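Local coordinates for protein nitrite oxidoreductase subunit A (Kuenenia stuttgartiensis, PDB 7B04) that carries a molybdenum atom held between two MD1 pterin cofactors, together with an iron-sulfur cluster, as a member of the molybdopterin oxidoreductase family, at residues 531-536 against 1064-1069; 269-274 against 1093-1098; 275-280 against 537-542. All coordinates share one frame; numbering follows the deposited sequence.

Interaction 1: 531-536 against 1064-1069; sequences HYFHAT and SMPMHQ. With MD1 (phosphoric acid 4-(2-amino-4-oxo-3,4,5,6,-tetrahydro-pteridin-6-yl)-2-hydroxy-3,4-dimercapto-but-3-en-yl ester guanylate ester), chain C.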
# COMPACT_ATOMS: atom_id res chain seq x y z
N HIS B 531 -6.07 -6.37 -18.88
CA HIS B 531 -6.28 -4.99 -19.32
C HIS B 531 -5.69 -4.73 -20.70
O HIS B 531 -5.37 -3.58 -21.03
CB HIS B 531 -5.72 -4.02 -18.29
CG HIS B 531 -6.58 -3.86 -17.08
ND1 HIS B 531 -6.18 -3.14 -15.97
CD2 HIS B 531 -7.83 -4.31 -16.80
CE1 HIS B 531 -7.15 -3.16 -15.06
NE2 HIS B 531 -8.15 -3.87 -15.54
N TYR B 532 -5.55 -5.77 -21.52
CA TYR B 532 -5.23 -5.64 -22.93
C TYR B 532 -6.37 -6.20 -23.77
O TYR B 532 -7.16 -7.03 -23.30
CB TYR B 532 -3.92 -6.36 -23.28
CG TYR B 532 -2.69 -5.70 -22.69
CD1 TYR B 532 -2.14 -4.56 -23.27
CD2 TYR B 532 -2.08 -6.22 -21.56
CE1 TYR B 532 -1.02 -3.96 -22.74
CE2 TYR B 532 -0.95 -5.62 -21.02
CZ TYR B 532 -0.43 -4.49 -21.61
OH TYR B 532 0.69 -3.90 -21.07
N PHE B 533 -6.45 -5.73 -25.02
CA PHE B 533 -7.61 -5.99 -25.87
C PHE B 533 -7.87 -7.48 -26.01
O PHE B 533 -9.01 -7.94 -25.86
CB PHE B 533 -7.41 -5.35 -27.24
CG PHE B 533 -8.61 -5.42 -28.13
CD1 PHE B 533 -9.63 -4.49 -28.01
CD2 PHE B 533 -8.72 -6.42 -29.08
CE1 PHE B 533 -10.74 -4.56 -28.83
CE2 PHE B 533 -9.82 -6.49 -29.91
CZ PHE B 533 -10.83 -5.56 -29.78
N HIS B 534 -6.83 -8.26 -26.28
CA HIS B 534 -7.00 -9.68 -26.57
C HIS B 534 -6.85 -10.52 -25.32
O HIS B 534 -6.36 -11.65 -25.35
CB HIS B 534 -6.00 -10.11 -27.65
CG HIS B 534 -6.27 -9.48 -28.98
ND1 HIS B 534 -7.34 -9.84 -29.77
CD2 HIS B 534 -5.62 -8.49 -29.64
CE1 HIS B 534 -7.33 -9.11 -30.87
NE2 HIS B 534 -6.30 -8.29 -30.82
N ALA B 535 -7.26 -9.95 -24.18
CA ALA B 535 -7.30 -10.71 -22.93
C ALA B 535 -8.13 -11.98 -23.08
O ALA B 535 -7.78 -13.04 -22.54
CB ALA B 535 -7.83 -9.83 -21.79
N THR B 536 -9.23 -11.89 -23.84
CA THR B 536 -10.08 -13.05 -24.09
C THR B 536 -9.29 -14.23 -24.63
O THR B 536 -9.43 -15.36 -24.15
CB THR B 536 -11.18 -12.68 -25.09
OG1 THR B 536 -11.91 -11.54 -24.62
CG2 THR B 536 -12.16 -13.84 -25.28
N SER B 1064 -14.06 -1.17 -27.41
CA SER B 1064 -15.28 -1.98 -27.49
C SER B 1064 -14.95 -3.31 -28.17
O SER B 1064 -14.83 -3.39 -29.39
CB SER B 1064 -16.37 -1.24 -28.25
OG SER B 1064 -17.59 -1.94 -28.19
N MET B 1065 -14.81 -4.37 -27.37
CA MET B 1065 -14.46 -5.68 -27.91
C MET B 1065 -15.65 -6.33 -28.61
O MET B 1065 -16.70 -6.49 -27.98
CB MET B 1065 -13.98 -6.60 -26.81
CG MET B 1065 -12.57 -6.36 -26.40
SD MET B 1065 -12.45 -4.82 -25.49
CE MET B 1065 -10.89 -5.12 -24.71
N PRO B 1066 -15.53 -6.71 -29.88
CA PRO B 1066 -16.57 -7.56 -30.47
C PRO B 1066 -16.70 -8.90 -29.78
O PRO B 1066 -17.81 -9.46 -29.72
CB PRO B 1066 -16.11 -7.71 -31.93
CG PRO B 1066 -15.16 -6.58 -32.16
CD PRO B 1066 -14.48 -6.35 -30.85
N MET B 1067 -15.60 -9.44 -29.25
CA MET B 1067 -15.63 -10.74 -28.57
C MET B 1067 -16.38 -10.70 -27.25
O MET B 1067 -16.75 -11.77 -26.73
CB MET B 1067 -14.20 -11.24 -28.34
CG MET B 1067 -13.51 -11.75 -29.59
SD MET B 1067 -14.31 -13.21 -30.28
CE MET B 1067 -13.95 -14.42 -29.01
N HIS B 1068 -16.61 -9.52 -26.68
CA HIS B 1068 -17.24 -9.40 -25.37
C HIS B 1068 -18.72 -9.04 -25.47
O HIS B 1068 -19.35 -8.79 -24.44
CB HIS B 1068 -16.52 -8.34 -24.53
CG HIS B 1068 -15.08 -8.65 -24.26
ND1 HIS B 1068 -14.23 -7.76 -23.64
CD2 HIS B 1068 -14.34 -9.75 -24.52
CE1 HIS B 1068 -13.03 -8.30 -23.54
NE2 HIS B 1068 -13.07 -9.51 -24.07
N GLN B 1069 -19.28 -9.01 -26.67
CA GLN B 1069 -20.64 -8.53 -26.91
C GLN B 1069 -21.44 -9.56 -27.70
O GLN B 1069 -22.25 -9.21 -28.57
CB GLN B 1069 -20.62 -7.17 -27.61
CG GLN B 1069 -19.59 -6.22 -27.00
CD GLN B 1069 -19.72 -4.80 -27.48
OE1 GLN B 1069 -20.79 -4.37 -27.90
NE2 GLN B 1069 -18.62 -4.06 -27.43
PB MD1 C . -3.23 -6.90 -10.80
O3B MD1 C . -3.05 -5.83 -12.04
O1B MD1 C . -1.87 -7.27 -10.25
O2B MD1 C . -3.92 -8.14 -11.31
O3A MD1 C . -4.14 -6.19 -9.62
C10 MD1 C . -5.49 -5.91 -9.83
C11 MD1 C . -6.26 -6.09 -8.49
O11 MD1 C . -5.23 -5.61 -7.35
C12 MD1 C . -7.45 -5.47 -8.57
S12 MD1 C . -8.36 -5.52 -10.14
C13 MD1 C . -8.19 -4.73 -7.42
S13 MD1 C . -9.80 -4.01 -7.86
C14 MD1 C . -7.71 -4.51 -6.09
N15 MD1 C . -6.46 -3.52 -6.28
C16 MD1 C . -5.64 -3.45 -5.14
C15 MD1 C . -5.03 -2.18 -4.68
O14 MD1 C . -5.23 -1.17 -5.27
N17 MD1 C . -4.16 -2.18 -3.47
C17 MD1 C . -3.90 -3.50 -2.70
N16 MD1 C . -3.06 -3.49 -1.52
N18 MD1 C . -4.52 -4.79 -3.17
C20 MD1 C . -5.36 -4.81 -4.34
N8 MD1 C . -5.96 -5.99 -4.82
C7 MD1 C . -7.49 -5.74 -5.24
PA MD1 C . -1.62 -5.12 -12.46
O1A MD1 C . -1.93 -3.91 -13.31
O2A MD1 C . -0.91 -4.69 -11.21
O5' MD1 C . -0.66 -6.14 -13.32
C5' MD1 C . 0.16 -7.04 -12.64
C4' MD1 C . 1.53 -7.24 -13.38
O4' MD1 C . 1.33 -7.64 -14.88
C1' MD1 C . 2.37 -6.75 -15.62
N9 MD1 C . 2.03 -6.57 -17.05
C4 MD1 C . 2.11 -7.61 -17.88
N3 MD1 C . 2.51 -9.03 -17.67
C2 MD1 C . 2.51 -9.97 -18.79
N2 MD1 C . 2.89 -11.35 -18.57
N1 MD1 C . 2.13 -9.52 -20.10
C6 MD1 C . 1.75 -8.15 -20.30
O6 MD1 C . 1.44 -7.77 -21.38
C5 MD1 C . 1.76 -7.17 -19.12
N7 MD1 C . 1.46 -5.88 -19.03
C8 MD1 C . 1.62 -5.50 -17.75
C2' MD1 C . 2.27 -5.66 -14.98
O2' MD1 C . 3.43 -4.81 -15.21
C3' MD1 C . 2.20 -6.15 -13.39
O3' MD1 C . 3.55 -6.41 -12.90

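Interaction 2: 269-274 against 1093-1098; sequences NYTWHG and CINTVP. With MD1 (phosphoric acid 4-(2-amino-4-oxo-3,4,5,6,-tetrahydro-pteridin-6-yl)-2-hydroxy-3,4-dimercapto-but-3-en-yl ester guanylate ester), chain D.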
# COMPACT_ATOMS: atom_id res chain seq x y z
N ASN B 269 -20.12 -3.61 -12.43
CA ASN B 269 -18.92 -3.32 -11.66
C ASN B 269 -17.71 -4.13 -12.10
O ASN B 269 -16.66 -3.55 -12.39
CB ASN B 269 -19.18 -3.57 -10.16
CG ASN B 269 -20.15 -2.56 -9.57
OD1 ASN B 269 -19.99 -1.36 -9.74
ND2 ASN B 269 -21.16 -3.06 -8.87
N TYR B 270 -17.85 -5.45 -12.18
CA TYR B 270 -16.71 -6.32 -12.42
C TYR B 270 -16.09 -6.05 -13.78
O TYR B 270 -14.88 -5.84 -13.90
CB TYR B 270 -17.16 -7.78 -12.30
CG TYR B 270 -16.06 -8.82 -12.22
CD1 TYR B 270 -14.91 -8.60 -11.47
CD2 TYR B 270 -16.19 -10.04 -12.86
CE1 TYR B 270 -13.92 -9.57 -11.38
CE2 TYR B 270 -15.21 -11.01 -12.78
CZ TYR B 270 -14.07 -10.76 -12.04
OH TYR B 270 -13.09 -11.72 -11.96
N THR B 271 -16.91 -6.09 -14.83
CA THR B 271 -16.41 -5.87 -16.18
C THR B 271 -15.93 -4.43 -16.38
O THR B 271 -14.90 -4.21 -17.03
CB THR B 271 -17.50 -6.24 -17.17
OG1 THR B 271 -18.64 -5.39 -16.97
CG2 THR B 271 -17.88 -7.68 -16.95
N TRP B 272 -16.68 -3.45 -15.88
CA TRP B 272 -16.30 -2.05 -16.04
C TRP B 272 -14.87 -1.79 -15.60
O TRP B 272 -14.14 -1.01 -16.23
CB TRP B 272 -17.27 -1.15 -15.26
CG TRP B 272 -16.73 0.22 -15.00
CD1 TRP B 272 -16.54 0.81 -13.79
CD2 TRP B 272 -16.31 1.17 -15.98
NE1 TRP B 272 -16.03 2.07 -13.95
CE2 TRP B 272 -15.88 2.32 -15.29
CE3 TRP B 272 -16.26 1.17 -17.38
CZ2 TRP B 272 -15.41 3.46 -15.94
CZ3 TRP B 272 -15.79 2.29 -18.02
CH2 TRP B 272 -15.37 3.42 -17.31
N HIS B 273 -14.44 -2.43 -14.52
CA HIS B 273 -13.08 -2.25 -14.02
C HIS B 273 -12.05 -3.07 -14.80
O HIS B 273 -10.86 -2.96 -14.50
CB HIS B 273 -13.04 -2.60 -12.53
CG HIS B 273 -13.78 -1.64 -11.66
ND1 HIS B 273 -14.13 -1.93 -10.36
CD2 HIS B 273 -14.23 -0.38 -11.90
CE1 HIS B 273 -14.78 -0.90 -9.84
NE2 HIS B 273 -14.85 0.05 -10.75
N GLY B 274 -12.46 -3.85 -15.79
CA GLY B 274 -11.52 -4.71 -16.48
C GLY B 274 -11.06 -5.89 -15.66
O GLY B 274 -10.00 -6.46 -15.94
N CYS B 1093 -19.65 -9.41 -20.64
CA CYS B 1093 -19.88 -8.11 -21.25
C CYS B 1093 -18.52 -7.44 -21.39
O CYS B 1093 -17.47 -8.07 -21.19
CB CYS B 1093 -20.94 -7.31 -20.47
SG CYS B 1093 -20.60 -6.98 -18.75
N ILE B 1094 -18.54 -6.17 -21.80
CA ILE B 1094 -17.30 -5.47 -22.14
C ILE B 1094 -16.37 -5.43 -20.93
O ILE B 1094 -16.77 -5.03 -19.83
CB ILE B 1094 -17.56 -4.03 -22.62
CG1 ILE B 1094 -18.13 -4.01 -24.03
CG2 ILE B 1094 -16.28 -3.25 -22.64
CD1 ILE B 1094 -18.11 -2.59 -24.67
N ASN B 1095 -15.12 -5.83 -21.15
CA ASN B 1095 -14.09 -5.84 -20.12
C ASN B 1095 -13.07 -4.77 -20.49
O ASN B 1095 -12.27 -4.95 -21.41
CB ASN B 1095 -13.42 -7.21 -20.04
CG ASN B 1095 -13.04 -7.58 -18.63
OD1 ASN B 1095 -13.91 -7.82 -17.79
ND2 ASN B 1095 -11.75 -7.61 -18.35
N THR B 1096 -13.13 -3.64 -19.79
CA THR B 1096 -12.36 -2.47 -20.19
C THR B 1096 -10.86 -2.73 -20.07
O THR B 1096 -10.40 -3.48 -19.20
CB THR B 1096 -12.74 -1.27 -19.34
OG1 THR B 1096 -12.23 -1.45 -18.02
CG2 THR B 1096 -14.24 -1.08 -19.34
N VAL B 1097 -10.11 -2.09 -20.96
CA VAL B 1097 -8.67 -2.28 -21.05
C VAL B 1097 -7.94 -0.94 -21.01
O VAL B 1097 -7.90 -0.23 -22.02
CB VAL B 1097 -8.32 -3.06 -22.32
CG1 VAL B 1097 -8.66 -4.50 -22.12
CG2 VAL B 1097 -9.07 -2.48 -23.55
N PRO B 1098 -7.34 -0.56 -19.88
CA PRO B 1098 -6.58 0.70 -19.86
C PRO B 1098 -5.18 0.58 -20.42
O PRO B 1098 -4.58 1.61 -20.76
CB PRO B 1098 -6.55 1.07 -18.37
CG PRO B 1098 -7.60 0.22 -17.73
CD PRO B 1098 -7.61 -1.05 -18.51
PB MD1 D . -13.44 2.16 -7.62
O3B MD1 D . -12.23 2.47 -6.54
O1B MD1 D . -13.93 3.47 -8.16
O2B MD1 D . -14.57 1.46 -6.90
O3A MD1 D . -12.94 1.19 -8.87
C10 MD1 D . -11.81 0.38 -8.77
C11 MD1 D . -11.07 0.37 -10.14
O11 MD1 D . -9.88 1.44 -10.10
C12 MD1 D . -10.65 -0.86 -10.45
S12 MD1 D . -10.85 -2.19 -9.23
C13 MD1 D . -10.00 -1.29 -11.80
S13 MD1 D . -9.55 -3.05 -11.86
C14 MD1 D . -9.69 -0.50 -12.98
N15 MD1 D . -8.09 -0.38 -12.99
C16 MD1 D . -7.55 0.62 -13.83
C15 MD1 D . -6.09 0.61 -14.10
O14 MD1 D . -5.41 -0.24 -13.62
N17 MD1 D . -5.49 1.65 -14.97
C17 MD1 D . -6.37 2.75 -15.58
N16 MD1 D . -5.78 3.77 -16.43
N18 MD1 D . -7.86 2.77 -15.32
C20 MD1 D . -8.47 1.77 -14.48
N8 MD1 D . -9.85 1.84 -14.26
C7 MD1 D . -10.46 0.76 -13.25
PA MD1 D . -12.47 3.26 -5.11
O1A MD1 D . -11.44 2.84 -4.10
O2A MD1 D . -12.35 4.73 -5.38
O5' MD1 D . -13.98 3.04 -4.48
C5' MD1 D . -14.17 3.49 -3.17
C4' MD1 D . -14.83 4.91 -3.15
O4' MD1 D . -16.05 4.90 -2.19
C1' MD1 D . -15.57 5.61 -0.89
N9 MD1 D . -15.91 4.81 0.32
C4 MD1 D . -17.19 4.67 0.64
N3 MD1 D . -18.42 5.17 -0.00
C2 MD1 D . -19.72 4.86 0.58
N2 MD1 D . -20.92 5.35 -0.05
N1 MD1 D . -19.82 4.06 1.78
C6 MD1 D . -18.62 3.58 2.39
O6 MD1 D . -18.69 2.92 3.37
C5 MD1 D . -17.26 3.91 1.77
N7 MD1 D . -16.01 3.60 2.13
C8 MD1 D . -15.17 4.16 1.23
C2' MD1 D . -14.31 5.73 -1.02
O2' MD1 D . -13.86 6.98 -0.40
C3' MD1 D . -14.03 5.77 -2.65
O3' MD1 D . -14.33 7.11 -3.16

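Interaction 3: 275-280 against 537-542; sequences DQAPGH and LMNRSY. With MO (molybdenum atom), chain E; MD1 (phosphoric acid 4-(2-amino-4-oxo-3,4,5,6,-tetrahydro-pteridin-6-yl)-2-hydroxy-3,4-dimercapto-but-3-en-yl ester guanylate ester), chain D.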
# COMPACT_ATOMS: atom_id res chain seq x y z
N ASP B 275 -11.85 -6.29 -14.66
CA ASP B 275 -11.44 -7.30 -13.70
C ASP B 275 -11.80 -8.73 -14.13
O ASP B 275 -11.13 -9.67 -13.69
CB ASP B 275 -12.07 -7.00 -12.34
CG ASP B 275 -11.47 -5.77 -11.66
OD1 ASP B 275 -10.29 -5.44 -11.92
OD2 ASP B 275 -12.19 -5.14 -10.86
N GLN B 276 -12.83 -8.91 -14.95
CA GLN B 276 -13.25 -10.26 -15.38
C GLN B 276 -12.22 -10.86 -16.32
O GLN B 276 -11.63 -10.09 -17.04
CB GLN B 276 -14.61 -10.16 -16.08
CG GLN B 276 -14.92 -11.24 -17.10
CD GLN B 276 -16.32 -11.78 -17.15
OE1 GLN B 276 -16.67 -12.72 -16.46
NE2 GLN B 276 -17.12 -11.23 -18.04
N ALA B 277 -11.95 -12.16 -16.26
CA ALA B 277 -11.10 -12.71 -17.33
C ALA B 277 -12.05 -13.14 -18.45
O ALA B 277 -12.65 -14.18 -18.33
CB ALA B 277 -10.34 -13.87 -16.78
N PRO B 278 -12.10 -12.45 -19.61
CA PRO B 278 -13.11 -12.72 -20.64
C PRO B 278 -13.07 -14.13 -21.22
O PRO B 278 -14.09 -14.60 -21.73
CB PRO B 278 -12.79 -11.68 -21.72
CG PRO B 278 -12.00 -10.62 -20.97
CD PRO B 278 -11.16 -11.40 -20.04
N GLY B 279 -11.93 -14.80 -21.15
CA GLY B 279 -11.84 -16.15 -21.70
C GLY B 279 -12.55 -17.19 -20.88
O GLY B 279 -12.85 -18.27 -21.39
N HIS B 280 -12.82 -16.90 -19.60
CA HIS B 280 -13.43 -17.90 -18.72
C HIS B 280 -14.82 -18.33 -19.16
O HIS B 280 -15.09 -19.55 -19.13
CB HIS B 280 -13.43 -17.37 -17.29
CG HIS B 280 -12.09 -17.41 -16.62
ND1 HIS B 280 -11.89 -16.99 -15.33
CD2 HIS B 280 -10.89 -17.82 -17.08
CE1 HIS B 280 -10.61 -17.14 -15.02
NE2 HIS B 280 -9.99 -17.65 -16.06
N LEU B 537 -8.43 -13.97 -25.61
CA LEU B 537 -7.56 -15.01 -26.15
C LEU B 537 -6.54 -15.45 -25.11
O LEU B 537 -6.24 -16.65 -24.99
CB LEU B 537 -6.84 -14.48 -27.39
CG LEU B 537 -7.64 -14.37 -28.68
CD1 LEU B 537 -6.90 -13.41 -29.59
CD2 LEU B 537 -7.78 -15.74 -29.31
N MET B 538 -5.99 -14.49 -24.37
CA MET B 538 -4.97 -14.80 -23.37
C MET B 538 -5.52 -15.72 -22.29
O MET B 538 -4.87 -16.69 -21.90
CB MET B 538 -4.46 -13.50 -22.75
CG MET B 538 -3.20 -12.96 -23.38
SD MET B 538 -3.00 -11.21 -22.96
CE MET B 538 -1.23 -11.02 -22.95
N ASN B 539 -6.73 -15.44 -21.79
CA ASN B 539 -7.29 -16.28 -20.74
C ASN B 539 -7.57 -17.68 -21.26
O ASN B 539 -7.33 -18.68 -20.57
CB ASN B 539 -8.55 -15.64 -20.17
CG ASN B 539 -8.29 -14.26 -19.62
OD1 ASN B 539 -8.84 -13.28 -20.11
ND2 ASN B 539 -7.43 -14.17 -18.61
N ARG B 540 -8.09 -17.77 -22.49
CA ARG B 540 -8.22 -19.07 -23.13
C ARG B 540 -6.86 -19.74 -23.27
O ARG B 540 -6.73 -20.95 -23.09
CB ARG B 540 -8.90 -18.92 -24.49
CG ARG B 540 -10.35 -18.48 -24.42
CD ARG B 540 -10.86 -18.09 -25.79
NE ARG B 540 -10.87 -19.23 -26.70
CZ ARG B 540 -11.04 -19.13 -28.02
NH1 ARG B 540 -11.22 -17.94 -28.58
NH2 ARG B 540 -11.04 -20.22 -28.77
N SER B 541 -5.84 -18.95 -23.60
CA SER B 541 -4.48 -19.48 -23.70
C SER B 541 -3.99 -20.02 -22.36
O SER B 541 -3.16 -20.93 -22.33
CB SER B 541 -3.54 -18.40 -24.23
OG SER B 541 -2.19 -18.80 -24.18
N TYR B 542 -4.47 -19.45 -21.25
CA TYR B 542 -4.01 -19.82 -19.92
C TYR B 542 -4.52 -21.18 -19.44
O TYR B 542 -4.08 -21.64 -18.38
CB TYR B 542 -4.40 -18.74 -18.92
CG TYR B 542 -3.69 -17.42 -19.17
CD1 TYR B 542 -2.48 -17.38 -19.85
CD2 TYR B 542 -4.23 -16.22 -18.73
CE1 TYR B 542 -1.83 -16.19 -20.08
CE2 TYR B 542 -3.59 -15.02 -18.95
CZ TYR B 542 -2.39 -15.01 -19.63
OH TYR B 542 -1.73 -13.82 -19.86
MO MO E . -10.37 -4.31 -10.10
PB MD1 D . -13.44 2.16 -7.62
O3B MD1 D . -12.23 2.47 -6.54
O1B MD1 D . -13.93 3.47 -8.16
O2B MD1 D . -14.57 1.46 -6.90
O3A MD1 D . -12.94 1.19 -8.87
C10 MD1 D . -11.81 0.38 -8.77
C11 MD1 D . -11.07 0.37 -10.14
O11 MD1 D . -9.88 1.44 -10.10
C12 MD1 D . -10.65 -0.86 -10.45
S12 MD1 D . -10.85 -2.19 -9.23
C13 MD1 D . -10.00 -1.29 -11.80
S13 MD1 D . -9.55 -3.05 -11.86
C14 MD1 D . -9.69 -0.50 -12.98
N15 MD1 D . -8.09 -0.38 -12.99
C16 MD1 D . -7.55 0.62 -13.83
C15 MD1 D . -6.09 0.61 -14.10
O14 MD1 D . -5.41 -0.24 -13.62
N17 MD1 D . -5.49 1.65 -14.97
C17 MD1 D . -6.37 2.75 -15.58
N16 MD1 D . -5.78 3.77 -16.43
N18 MD1 D . -7.86 2.77 -15.32
C20 MD1 D . -8.47 1.77 -14.48
N8 MD1 D . -9.85 1.84 -14.26
C7 MD1 D . -10.46 0.76 -13.25
PA MD1 D . -12.47 3.26 -5.11
O1A MD1 D . -11.44 2.84 -4.10
O2A MD1 D . -12.35 4.73 -5.38
O5' MD1 D . -13.98 3.04 -4.48
C5' MD1 D . -14.17 3.49 -3.17
C4' MD1 D . -14.83 4.91 -3.15
O4' MD1 D . -16.05 4.90 -2.19
C1' MD1 D . -15.57 5.61 -0.89
N9 MD1 D . -15.91 4.81 0.32
C4 MD1 D . -17.19 4.67 0.64
N3 MD1 D . -18.42 5.17 -0.00
C2 MD1 D . -19.72 4.86 0.58
N2 MD1 D . -20.92 5.35 -0.05
N1 MD1 D . -19.82 4.06 1.78
C6 MD1 D . -18.62 3.58 2.39
O6 MD1 D . -18.69 2.92 3.37
C5 MD1 D . -17.26 3.91 1.77
N7 MD1 D . -16.01 3.60 2.13
C8 MD1 D . -15.17 4.16 1.23
C2' MD1 D . -14.31 5.73 -1.02
O2' MD1 D . -13.86 6.98 -0.40
C3' MD1 D . -14.03 5.77 -2.65
O3' MD1 D . -14.33 7.11 -3.16

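Interaction 1: 531-536 against 1064-1069
F533 and M1065 bring their CA atoms to 7.2 Å and T536 and M1067 theirs to 7.5 Å, a spacing wide enough for one layer of side chains between the backbones. F533 swings its ring across this gap, its CG anti to the backbone N (chi1 -173°). The M1065 chain, bent at chi2, then runs over one ring face: CG stands 3.9 Å from the ring centroid in a CH-pi contact. Its SD takes an oblique Met-aromatic position, while CD of P1066 approaches CZ of F533 at 3.9 Å. Further along, H1068 NE2 gives a hydrogen bond to T536 OG1, which meets the imidazole near its plane; the modelled length is doubtfully short. ND1 of the same ring is hydrogen-bonded to the backbone N of N1095. Y532 turns to the other side, where its OH donates to N7 of the chain C MD1 guanine at 2.9 Å. The turn Y532-A535 is type I and leads through the N-cap residue H534 into helix 535-541. Around the contact, helix 882-887 borders F533 and P1066, helix 835-840 borders P1066 and M1067, and helix 280-283 supplies F282 against T536 and M1067.

Interaction 2: 269-274 against 1093-1098
W272 O receives the T1096 hydroxyl from above its carbonyl plane, 48° out of it, yet the OG1-O distance is a normal 2.7 Å. With OG1 between the backbone N and the carbonyl carbon (chi1 71°), T1096 can turn its hydroxyl to W272 O while CG2 leans obliquely on the indole, 3.6 Å from CE3 of W272. K661 is a second polar partner of this OG1. Next door, T271 O has two amides: G274 N, which closes the type I turn T271-G274, and T1096 N, a weak bond of 3.3 Å. G274 takes a positive phi (72°), a conformation that favours glycine, and its CA faces T1096 O. Both segments are loops in the buried interior of this molybdopterin oxidoreductase, and the turn presents H273 to the cofactor. One face of the H273 ring is covered by the chain D MD1, whose C10 stands 3.4 Å above the ring plane; N269 O lies over the opposite face. P1098 packs its CB against C17 of the same pterin at 3.3 Å. At the far end C1093 SG lies beside the T271 side chain, whose OG1 is hydrogen-bonded to E613, and N1095 sends its amide alongside G274.

Interaction 3: 275-280 against 537-542
The amide group of N539 is met by A277 and P278 together, as the side chain, with CG beside the backbone N (chi1 -58°), runs along the loop past CB of A277 and CD of P278. The two backbones come close at G279, whose CA is 4.7 Å from the CA of N539; having no side chain, the glycine lets CB of N539 settle 3.7 Å from its CA. The loop A277-H280 folds back here in a type I turn, closed by H280 N to A277 O at 3.0 Å. R540 contributes the aliphatic part of its chain, CG lying 3.9 Å from CA of G279, before the guanidinium group leaves for the carbonyls of E842 and N843. On the loop side, A277 CB sits over the centre of the H280 imidazole, and NE2 of that ring is bonded to Y525. P278 also rests on T536, one helical turn before R540. Two residues upstream of A277, D275 turns to the metal, and its OD1 and OD2 both bind molybdenum, each at 2.1 Å, beside S12 and S13 of the chain D MD1. Carboxylate ligation of a metal held by pterin dithiolenes marks this as an aspartate-type molybdenum site, as in NarG.

How the interactions relate
From the N terminus, the continuous run 269-280 serves two contacts: 269-274 opens interaction 2 and 275-280 opens interaction 3. Interaction 3 closes first, some 256 residues later, on helix 535-541. The residues leading into that helix belong to interaction 1, which closes at 1064-1069, so interactions 1 and 3 cross. Interaction 2 closes last, at 1093-1098, and both others nest inside its loop. The three touch: H531 probably bonds to the carbonyl of H273, D275 N probably to that of Y270, and Y532 O packs against V1097. Together they tie the molybdenum-binding loop to helix 535-541 and to two late loops, close to both MD1 groups.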